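Local atomic coordinates of peroxisomal membrane protein LPX1 (Saccharomyces cerevisiae, PDB entry 2Y6U), a protein that hydrolyses acyl esters, with lipase and phospholipase A activity, as an alpha/beta hydrolase of peroxisomes. Residues A[139-144]-A[163-168]; A[167-172]-A[321-326]; A[286-291]-A[314-319]. All coordinates share one frame; numbering follows the deposited sequence.

Contact 1. Residues A[139-144]-A[163-168]; sequences NVVIGH and HLLILI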
loop_
_atom_site.group_PDB
_atom_site.type_symbol
_atom_site.label_atom_id
_atom_site.label_comp_id
_atom_site.label_asym_id
_atom_site.label_seq_id
_atom_site.Cartn_x
_atom_site.Cartn_y
_atom_site.Cartn_z
ATOM N N ASN A 139 -18.037 2.770 -1.765
ATOM C CA ASN A 139 -17.352 1.797 -2.542
ATOM C C ASN A 139 -17.448 0.466 -1.866
ATOM O O ASN A 139 -17.191 0.370 -0.649
ATOM C CB ASN A 139 -15.903 2.204 -2.608
ATOM C CG ASN A 139 -15.663 3.586 -3.309
ATOM O OD1 ASN A 139 -16.337 3.934 -4.275
ATOM N ND2 ASN A 139 -14.787 4.418 -2.692
ATOM N N VAL A 140 -17.699 -0.552 -2.652
ATOM C CA VAL A 140 -17.930 -1.901 -2.134
ATOM C C VAL A 140 -17.013 -2.863 -2.874
ATOM O O VAL A 140 -16.869 -2.737 -4.085
ATOM C CB VAL A 140 -19.349 -2.348 -2.432
ATOM C CG1 VAL A 140 -19.601 -3.857 -1.858
ATOM C CG2 VAL A 140 -20.374 -1.305 -1.967
ATOM N N VAL A 141 -16.302 -3.720 -2.147
ATOM C CA VAL A 141 -15.452 -4.754 -2.782
ATOM C C VAL A 141 -16.077 -6.082 -2.496
ATOM O O VAL A 141 -16.506 -6.313 -1.388
ATOM C CB VAL A 141 -13.975 -4.696 -2.312
ATOM C CG1 VAL A 141 -13.858 -4.833 -0.777
ATOM C CG2 VAL A 141 -13.058 -5.748 -3.093
ATOM N N ILE A 142 -16.192 -6.885 -3.535
ATOM C CA ILE A 142 -16.808 -8.168 -3.484
ATOM C C ILE A 142 -15.773 -9.170 -4.019
ATOM O O ILE A 142 -15.269 -9.062 -5.153
ATOM C CB ILE A 142 -18.119 -8.281 -4.305
ATOM C CG1 ILE A 142 -19.103 -7.146 -3.988
ATOM C CG2 ILE A 142 -18.713 -9.749 -4.169
ATOM C CD1 ILE A 142 -18.960 -5.910 -4.886
ATOM N N GLY A 143 -15.398 -10.165 -3.215
ATOM C CA GLY A 143 -14.364 -11.074 -3.646
ATOM C C GLY A 143 -14.737 -12.501 -3.360
ATOM O O GLY A 143 -15.287 -12.797 -2.284
ATOM N N HIS A 144 -14.513 -13.362 -4.311
ATOM C CA HIS A 144 -14.589 -14.830 -4.082
ATOM C C HIS A 144 -13.185 -15.451 -3.792
ATOM O O HIS A 144 -12.270 -15.250 -4.561
ATOM C CB HIS A 144 -15.211 -15.458 -5.326
ATOM C CG HIS A 144 -15.296 -16.936 -5.258
ATOM N ND1 HIS A 144 -14.660 -17.761 -6.145
ATOM C CD2 HIS A 144 -15.874 -17.734 -4.345
ATOM C CE1 HIS A 144 -14.869 -19.025 -5.799
ATOM N NE2 HIS A 144 -15.650 -19.050 -4.738
ATOM N N HIS A 163 -15.930 0.926 1.786
ATOM C CA HIS A 163 -16.776 1.105 2.935
ATOM C C HIS A 163 -17.442 -0.208 3.373
ATOM O O HIS A 163 -17.912 -0.288 4.475
ATOM C CB HIS A 163 -17.865 2.110 2.555
ATOM C CG HIS A 163 -17.317 3.430 2.134
ATOM N ND1 HIS A 163 -17.079 3.735 0.805
ATOM C CD2 HIS A 163 -16.864 4.496 2.864
ATOM C CE1 HIS A 163 -16.538 4.956 0.733
ATOM N NE2 HIS A 163 -16.386 5.435 1.966
ATOM N N LEU A 164 -17.600 -1.127 2.453
ATOM C CA LEU A 164 -18.312 -2.406 2.677
ATOM C C LEU A 164 -17.528 -3.509 1.953
ATOM O O LEU A 164 -17.121 -3.334 0.764
ATOM C CB LEU A 164 -19.720 -2.291 2.105
ATOM C CG LEU A 164 -20.550 -3.577 2.139
ATOM C CD1 LEU A 164 -20.818 -3.958 3.644
ATOM C CD2 LEU A 164 -21.881 -3.342 1.398
ATOM N N LEU A 165 -17.261 -4.617 2.646
ATOM C CA LEU A 165 -16.562 -5.797 2.096
ATOM C C LEU A 165 -17.552 -6.918 2.054
ATOM O O LEU A 165 -18.304 -7.141 3.050
ATOM C CB LEU A 165 -15.402 -6.198 2.996
ATOM C CG LEU A 165 -14.102 -5.421 2.824
ATOM C CD1 LEU A 165 -14.155 -3.898 3.091
ATOM C CD2 LEU A 165 -13.060 -6.182 3.675
ATOM N N ILE A 166 -17.620 -7.629 0.938
ATOM C CA ILE A 166 -18.464 -8.782 0.799
ATOM C C ILE A 166 -17.536 -9.925 0.336
ATOM O O ILE A 166 -16.932 -9.884 -0.746
ATOM C CB ILE A 166 -19.594 -8.593 -0.216
ATOM C CG1 ILE A 166 -20.441 -7.350 0.161
ATOM C CG2 ILE A 166 -20.422 -9.929 -0.286
ATOM C CD1 ILE A 166 -21.630 -7.080 -0.759
ATOM N N LEU A 167 -17.346 -10.892 1.199
ATOM C CA LEU A 167 -16.433 -11.976 0.975
ATOM C C LEU A 167 -17.222 -13.233 0.727
ATOM O O LEU A 167 -17.990 -13.680 1.606
ATOM C CB LEU A 167 -15.553 -12.129 2.242
ATOM C CG LEU A 167 -14.951 -10.884 2.868
ATOM C CD1 LEU A 167 -14.150 -11.269 4.134
ATOM C CD2 LEU A 167 -14.060 -10.118 1.889
ATOM N N ILE A 168 -17.049 -13.853 -0.438
ATOM C CA ILE A 168 -17.806 -15.046 -0.762
ATOM C C ILE A 168 -16.774 -16.171 -0.671
ATOM O O ILE A 168 -15.833 -16.246 -1.466
ATOM C CB ILE A 168 -18.411 -14.987 -2.139
ATOM C CG1 ILE A 168 -19.319 -13.726 -2.324
ATOM C CG2 ILE A 168 -19.196 -16.340 -2.430
ATOM C CD1 ILE A 168 -19.524 -13.357 -3.839
#
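Val140 to His144 and Leu164 to Ile168 form a parallel strand pair in the buried middle of the main mixed sheet, 4.8 Å apart between their segment axes and only 11° from parallel. Four backbone bonds hold the register, running alternately from Val141 N to Leu164 O, Ile166 N to Val141 O, Gly143 N to Ile166 O and Ile168 N to Gly143 O; the last is the straightest (2.8 Å between Ile168 N and Gly143 O). At the N-terminal end of the pairing, His163 turns its ring edge to the neighbouring backbone: its ND1 accepts from Asn139 N at 2.9 Å, almost in the ring plane. Asn139 O takes His163 N in return. The two strands and helix 146-157 between them make a beta-alpha-beta unit of the alpha/beta-hydrolase fold, and Gly143 belongs to a GxSxG pattern consistent with a nucleophile elbow. On one face a chi1 of 180° lays Val140 CG1 across toward the neighbouring strand, 4.0 Å from both Leu164 CD2 and Ile166 CD1. On the other, Val141 and Leu165 lie side by side with CG1 and CG 3.7 Å apart, under helix 146-157. At the C-terminal end the His144 ring lies with CD2 3.2 Å from Ile168 O, while its NE2 is hydrogen-bonded to His323 O. Strand 51-58 flanks the other edge of 139-144, where Asn54 ND2 bonds Asn139 OD1.

Contact 2. Residues A[167-172]-A[321-326]; sequences LIEPVV and GSHLVN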
loop_
_atom_site.group_PDB
_atom_site.type_symbol
_atom_site.label_atom_id
_atom_site.label_comp_id
_atom_site.label_asym_id
_atom_site.label_seq_id
_atom_site.Cartn_x
_atom_site.Cartn_y
_atom_site.Cartn_z
ATOM N N LEU A 167 -17.346 -10.892 1.199
ATOM C CA LEU A 167 -16.433 -11.976 0.975
ATOM C C LEU A 167 -17.222 -13.233 0.727
ATOM O O LEU A 167 -17.990 -13.680 1.606
ATOM C CB LEU A 167 -15.553 -12.129 2.242
ATOM C CG LEU A 167 -14.951 -10.884 2.868
ATOM C CD1 LEU A 167 -14.150 -11.269 4.134
ATOM C CD2 LEU A 167 -14.060 -10.118 1.889
ATOM N N ILE A 168 -17.049 -13.853 -0.438
ATOM C CA ILE A 168 -17.806 -15.046 -0.762
ATOM C C ILE A 168 -16.774 -16.171 -0.671
ATOM O O ILE A 168 -15.833 -16.246 -1.466
ATOM C CB ILE A 168 -18.411 -14.987 -2.139
ATOM C CG1 ILE A 168 -19.319 -13.726 -2.324
ATOM C CG2 ILE A 168 -19.196 -16.340 -2.430
ATOM C CD1 ILE A 168 -19.524 -13.357 -3.839
ATOM N N GLU A 169 -16.935 -17.069 0.267
ATOM C CA GLU A 169 -16.003 -18.162 0.444
ATOM C C GLU A 169 -14.530 -17.774 0.422
ATOM O O GLU A 169 -13.708 -18.338 -0.362
ATOM C CB GLU A 169 -16.256 -19.201 -0.638
ATOM C CG GLU A 169 -17.511 -19.995 -0.443
ATOM C CD GLU A 169 -17.324 -21.139 0.667
ATOM O OE1 GLU A 169 -16.284 -21.793 0.650
ATOM O OE2 GLU A 169 -18.238 -21.397 1.455
ATOM N N PRO A 170 -14.162 -16.747 1.210
ATOM C CA PRO A 170 -12.807 -16.314 1.225
ATOM C C PRO A 170 -11.884 -17.475 1.685
ATOM O O PRO A 170 -12.245 -18.235 2.586
ATOM C CB PRO A 170 -12.782 -15.180 2.252
ATOM C CG PRO A 170 -13.899 -15.486 3.152
ATOM C CD PRO A 170 -14.967 -16.123 2.247
ATOM N N VAL A 171 -10.650 -17.478 1.125
ATOM C CA VAL A 171 -9.611 -18.419 1.511
ATOM C C VAL A 171 -8.488 -17.671 2.259
ATOM O O VAL A 171 -7.821 -16.846 1.646
ATOM C CB VAL A 171 -8.993 -19.099 0.248
ATOM C CG1 VAL A 171 -7.742 -19.989 0.667
ATOM C CG2 VAL A 171 -10.105 -19.985 -0.416
ATOM N N VAL A 172 -8.423 -17.943 3.573
ATOM C CA VAL A 172 -7.504 -17.243 4.484
ATOM C C VAL A 172 -6.640 -18.219 5.234
ATOM O O VAL A 172 -5.402 -18.185 5.117
ATOM C CB VAL A 172 -8.209 -16.240 5.390
ATOM C CG1 VAL A 172 -7.191 -15.569 6.278
ATOM C CG2 VAL A 172 -8.984 -15.205 4.542
ATOM N N GLY A 321 -25.037 -24.573 -0.993
ATOM C CA GLY A 321 -23.943 -23.987 -1.718
ATOM C C GLY A 321 -22.599 -24.692 -1.467
ATOM O O GLY A 321 -22.314 -25.187 -0.369
ATOM N N SER A 322 -21.793 -24.722 -2.510
ATOM C CA SER A 322 -20.482 -25.291 -2.463
ATOM C C SER A 322 -19.501 -24.116 -2.380
ATOM O O SER A 322 -19.882 -22.922 -2.213
ATOM C CB SER A 322 -20.260 -26.110 -3.748
ATOM O OG SER A 322 -19.869 -25.197 -4.830
ATOM N N HIS A 323 -18.232 -24.450 -2.470
ATOM C CA HIS A 323 -17.162 -23.450 -2.481
ATOM C C HIS A 323 -17.340 -22.516 -3.672
ATOM O O HIS A 323 -16.984 -21.328 -3.612
ATOM C CB HIS A 323 -15.794 -24.111 -2.445
ATOM C CG HIS A 323 -14.648 -23.144 -2.478
ATOM N ND1 HIS A 323 -14.410 -22.214 -1.467
ATOM C CD2 HIS A 323 -13.711 -22.915 -3.424
ATOM C CE1 HIS A 323 -13.367 -21.462 -1.800
ATOM N NE2 HIS A 323 -12.924 -21.871 -2.972
ATOM N N LEU A 324 -17.951 -23.030 -4.737
ATOM C CA LEU A 324 -18.130 -22.214 -5.973
ATOM C C LEU A 324 -19.526 -21.636 -6.102
ATOM O O LEU A 324 -20.053 -21.452 -7.227
ATOM C CB LEU A 324 -17.778 -23.041 -7.210
ATOM C CG LEU A 324 -16.379 -23.632 -7.222
ATOM C CD1 LEU A 324 -16.052 -24.446 -8.512
ATOM C CD2 LEU A 324 -15.352 -22.508 -6.990
ATOM N N VAL A 325 -20.126 -21.346 -4.952
ATOM C CA VAL A 325 -21.478 -20.848 -4.879
ATOM C C VAL A 325 -21.671 -19.585 -5.737
ATOM O O VAL A 325 -22.756 -19.391 -6.270
ATOM C CB VAL A 325 -21.886 -20.649 -3.415
ATOM C CG1 VAL A 325 -21.077 -19.513 -2.678
ATOM C CG2 VAL A 325 -23.451 -20.521 -3.319
ATOM N N ASN A 326 -20.620 -18.761 -5.898
ATOM C CA ASN A 326 -20.725 -17.545 -6.726
ATOM C C ASN A 326 -21.061 -17.868 -8.165
ATOM O O ASN A 326 -21.762 -17.056 -8.785
ATOM C CB ASN A 326 -19.482 -16.652 -6.720
ATOM C CG ASN A 326 -18.251 -17.343 -7.232
ATOM O OD1 ASN A 326 -18.056 -18.517 -6.938
ATOM N ND2 ASN A 326 -17.439 -16.625 -8.025
#
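Glu169 bends at chi2 (-78°), which turns its carboxylate to the edge of the His323 ring, and His323 swings out from its backbone with CG anti to N (chi1 179°). The two meet in a hydrogen bond from His323 ND1 to Glu169 OE1, 2.9 Å long and close to straight. OE1 lies near the ring plane and is met on its anti side, somewhat out of the carboxylate plane; the carboxylate itself stands almost upright to the ring, the planes 84° apart. The aliphatic part of the glutamate touches the loop as well, with Glu169 CB 3.6 Å from His323 ND1 and Glu169 CG 3.5 Å from His323 O. Both carboxylate oxygens have further partners, OE1 in Ser295 OG and OE2 in Gly292 N, and these fix the rotation of the group. Val171 CG2 approaches His323 CE1 at 3.8 Å, the two side chains crossing at about a right angle. Beyond the polar pair, Ile168 CG2 packs on Val325 CG1 at 3.7 Å. Replacing Glu169 by an alanine would probably leave His323 ND1 without its acceptor and the imidazole less firmly held against turning. The His323 side chain also touches Ser145, in the GxSxG pattern, so the bond is consistent with the acid-histidine arm of an alpha/beta-hydrolase active site. Ser322 OG accepts from Leu324 N in an ST turn that spans His323, and OG is also bonded to Glu328. The contact thus joins the loop leaving the C-terminal end of strand 164-168 to the loop entering helix 325-328, with Trp297 stacked on the His323 ring and the ring of His144, from strand 137-144, meeting it as well.

Contact 3. Residues A[286-291]-A[314-319]; sequences RTIHIV and HLDVIP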
loop_
_atom_site.group_PDB
_atom_site.type_symbol
_atom_site.label_atom_id
_atom_site.label_comp_id
_atom_site.label_asym_id
_atom_site.label_seq_id
_atom_site.Cartn_x
_atom_site.Cartn_y
_atom_site.Cartn_z
ATOM N N ARG A 286 -17.783 -2.835 7.923
ATOM C CA ARG A 286 -18.780 -3.854 7.797
ATOM C C ARG A 286 -18.347 -4.867 6.744
ATOM O O ARG A 286 -18.045 -4.493 5.616
ATOM C CB ARG A 286 -20.056 -3.169 7.312
ATOM C CG ARG A 286 -21.161 -4.165 7.021
ATOM C CD ARG A 286 -21.832 -4.452 8.226
ATOM N NE ARG A 286 -23.152 -5.135 8.162
ATOM C CZ ARG A 286 -23.600 -5.963 9.135
ATOM N NH1 ARG A 286 -22.850 -6.277 10.226
ATOM N NH2 ARG A 286 -24.819 -6.504 9.013
ATOM N N THR A 287 -18.338 -6.141 7.119
ATOM C CA THR A 287 -17.879 -7.227 6.303
ATOM C C THR A 287 -18.902 -8.349 6.323
ATOM O O THR A 287 -19.363 -8.883 7.440
ATOM C CB THR A 287 -16.524 -7.702 6.856
ATOM O OG1 THR A 287 -15.603 -6.625 6.843
ATOM C CG2 THR A 287 -15.980 -8.878 5.983
ATOM N N ILE A 288 -19.411 -8.639 5.152
ATOM C CA ILE A 288 -20.357 -9.720 4.951
ATOM C C ILE A 288 -19.573 -10.944 4.501
ATOM O O ILE A 288 -18.782 -10.864 3.556
ATOM C CB ILE A 288 -21.326 -9.353 3.825
ATOM C CG1 ILE A 288 -21.930 -7.974 4.020
ATOM C CG2 ILE A 288 -22.362 -10.442 3.640
ATOM C CD1 ILE A 288 -22.653 -7.702 5.462
ATOM N N HIS A 289 -19.844 -12.101 5.092
ATOM C CA HIS A 289 -19.155 -13.312 4.779
ATOM C C HIS A 289 -20.215 -14.255 4.296
ATOM O O HIS A 289 -21.146 -14.578 5.019
ATOM C CB HIS A 289 -18.498 -13.787 6.052
ATOM C CG HIS A 289 -17.639 -14.995 5.905
ATOM N ND1 HIS A 289 -17.094 -15.625 7.006
ATOM C CD2 HIS A 289 -17.229 -15.698 4.810
ATOM C CE1 HIS A 289 -16.382 -16.646 6.595
ATOM N NE2 HIS A 289 -16.416 -16.700 5.271
ATOM N N ILE A 290 -20.163 -14.606 3.015
ATOM C CA ILE A 290 -21.141 -15.451 2.398
ATOM C C ILE A 290 -20.463 -16.788 2.200
ATOM O O ILE A 290 -19.382 -16.893 1.591
ATOM C CB ILE A 290 -21.627 -14.905 1.067
ATOM C CG1 ILE A 290 -22.258 -13.515 1.257
ATOM C CG2 ILE A 290 -22.665 -15.927 0.364
ATOM C CD1 ILE A 290 -22.743 -12.786 0.004
ATOM N N VAL A 291 -21.071 -17.825 2.748
ATOM C CA VAL A 291 -20.512 -19.174 2.626
ATOM C C VAL A 291 -21.555 -20.098 2.054
ATOM O O VAL A 291 -22.754 -19.895 2.205
ATOM C CB VAL A 291 -19.935 -19.745 3.921
ATOM C CG1 VAL A 291 -18.899 -18.780 4.615
ATOM C CG2 VAL A 291 -21.065 -20.112 4.900
ATOM N N HIS A 314 -20.994 -10.120 9.531
ATOM C CA HIS A 314 -22.266 -10.765 9.311
ATOM C C HIS A 314 -22.049 -11.977 8.442
ATOM O O HIS A 314 -21.469 -11.850 7.359
ATOM C CB HIS A 314 -23.227 -9.837 8.601
ATOM C CG HIS A 314 -24.528 -10.505 8.202
ATOM N ND1 HIS A 314 -25.695 -10.406 8.942
ATOM C CD2 HIS A 314 -24.823 -11.340 7.174
ATOM C CE1 HIS A 314 -26.661 -11.073 8.334
ATOM N NE2 HIS A 314 -26.149 -11.697 7.291
ATOM N N LEU A 315 -22.528 -13.150 8.852
ATOM C CA LEU A 315 -22.439 -14.363 8.055
ATOM C C LEU A 315 -23.785 -14.597 7.345
ATOM O O LEU A 315 -24.881 -14.487 7.968
ATOM C CB LEU A 315 -22.142 -15.617 8.949
ATOM C CG LEU A 315 -21.959 -16.946 8.150
ATOM C CD1 LEU A 315 -20.567 -16.994 7.409
ATOM C CD2 LEU A 315 -22.283 -18.117 9.092
ATOM N N ASP A 316 -23.731 -14.966 6.040
ATOM C CA ASP A 316 -24.897 -15.507 5.336
ATOM C C ASP A 316 -24.542 -16.870 4.796
ATOM O O ASP A 316 -23.491 -17.034 4.202
ATOM C CB ASP A 316 -25.261 -14.760 4.070
ATOM C CG ASP A 316 -25.995 -13.579 4.316
ATOM O OD1 ASP A 316 -27.057 -13.640 5.027
ATOM O OD2 ASP A 316 -25.438 -12.547 3.899
ATOM N N VAL A 317 -25.384 -17.831 5.028
ATOM C CA VAL A 317 -25.102 -19.224 4.607
ATOM C C VAL A 317 -26.071 -19.490 3.433
ATOM O O VAL A 317 -27.281 -19.300 3.575
ATOM C CB VAL A 317 -25.318 -20.192 5.762
ATOM C CG1 VAL A 317 -25.217 -21.652 5.354
ATOM C CG2 VAL A 317 -24.275 -19.943 6.922
ATOM N N ILE A 318 -25.538 -19.904 2.310
ATOM C CA ILE A 318 -26.323 -20.194 1.156
ATOM C C ILE A 318 -26.684 -21.625 1.205
ATOM O O ILE A 318 -25.815 -22.488 1.107
ATOM C CB ILE A 318 -25.551 -19.853 -0.197
ATOM C CG1 ILE A 318 -25.016 -18.421 -0.273
ATOM C CG2 ILE A 318 -26.489 -20.144 -1.424
ATOM C CD1 ILE A 318 -26.080 -17.338 -0.094
ATOM N N PRO A 319 -28.017 -21.940 1.343
ATOM C CA PRO A 319 -28.364 -23.314 1.486
ATOM C C PRO A 319 -27.989 -24.051 0.213
ATOM O O PRO A 319 -28.146 -23.520 -0.833
ATOM C CB PRO A 319 -29.925 -23.309 1.702
ATOM C CG PRO A 319 -30.363 -22.010 1.255
ATOM C CD PRO A 319 -29.195 -21.061 1.225
#
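Leu315 CD1 lies over one face of the His289 ring, 4.0 Å from its centroid, in a CH-pi contact between two side chains that run side by side. The same methyl meets Val291 CG1 at 3.7 Å, and Val291 CG2 reaches Val317 CG2, making a small apolar row on this side of the strand pair. On the opposite face Ile290 CG2 and Ile318 CG1 are pressed to 3.5 Å, tighter than usual carbon contact. Farther down that face Ile288 CD1 rests against His314 CB at 3.8 Å, and the guanidinium of Arg286 lays one face on the same CB, its NH2 3.7 Å from it; bending at chi2 (85°) brings the Arg286 chain round to do so.

These side chains are placed by parallel strands whose segment axes lie 21° apart in direction. Five backbone bonds join them, from His314 N to Thr287 O at one end to Ile318 N to Val291 O at the other. Within 314-319, Asp316 OD1 receives His314 NE2 at 3.1 Å, from well above the carboxylate plane.

A second shell fixes the polar ends. Asp316 OD1 also forms a salt bridge with Arg336, which probably offsets much of the negative charge, while OD2 takes His340 NE2. His289 ND1 is bonded to Tyr313 OH, and Arg286 NH1 to Asn312 OD1. Strand 313-318 is the outermost strand at this end of the sheet within the chain, with helix 300-309 lying against His289 and Leu315, helix 330-347 against Ile288, Ile290 and Ile318, and strand 164-168 along the inner side of strand 286-292.

The three contacts cluster in and just beyond one half of the main sheet of the alpha/beta-hydrolase domain, their centres about 10 to 12 Å apart. Contacts 1 and 3 are neighbouring strand pairs in the order 137-144, 164-168, 286-292, 313-318, seamed together by probable hydrogen bonds of Leu167 with Ile288 and Ile290. Contact 2 shares Leu167 and Ile168 with contact 1 and sits at the C-terminal ends of the strands. Along the chain contact 1 closes first, and contact 3 lies inside the long loop that contact 2 closes. The sheet therefore brings loops distant in sequence together, probably around the active site.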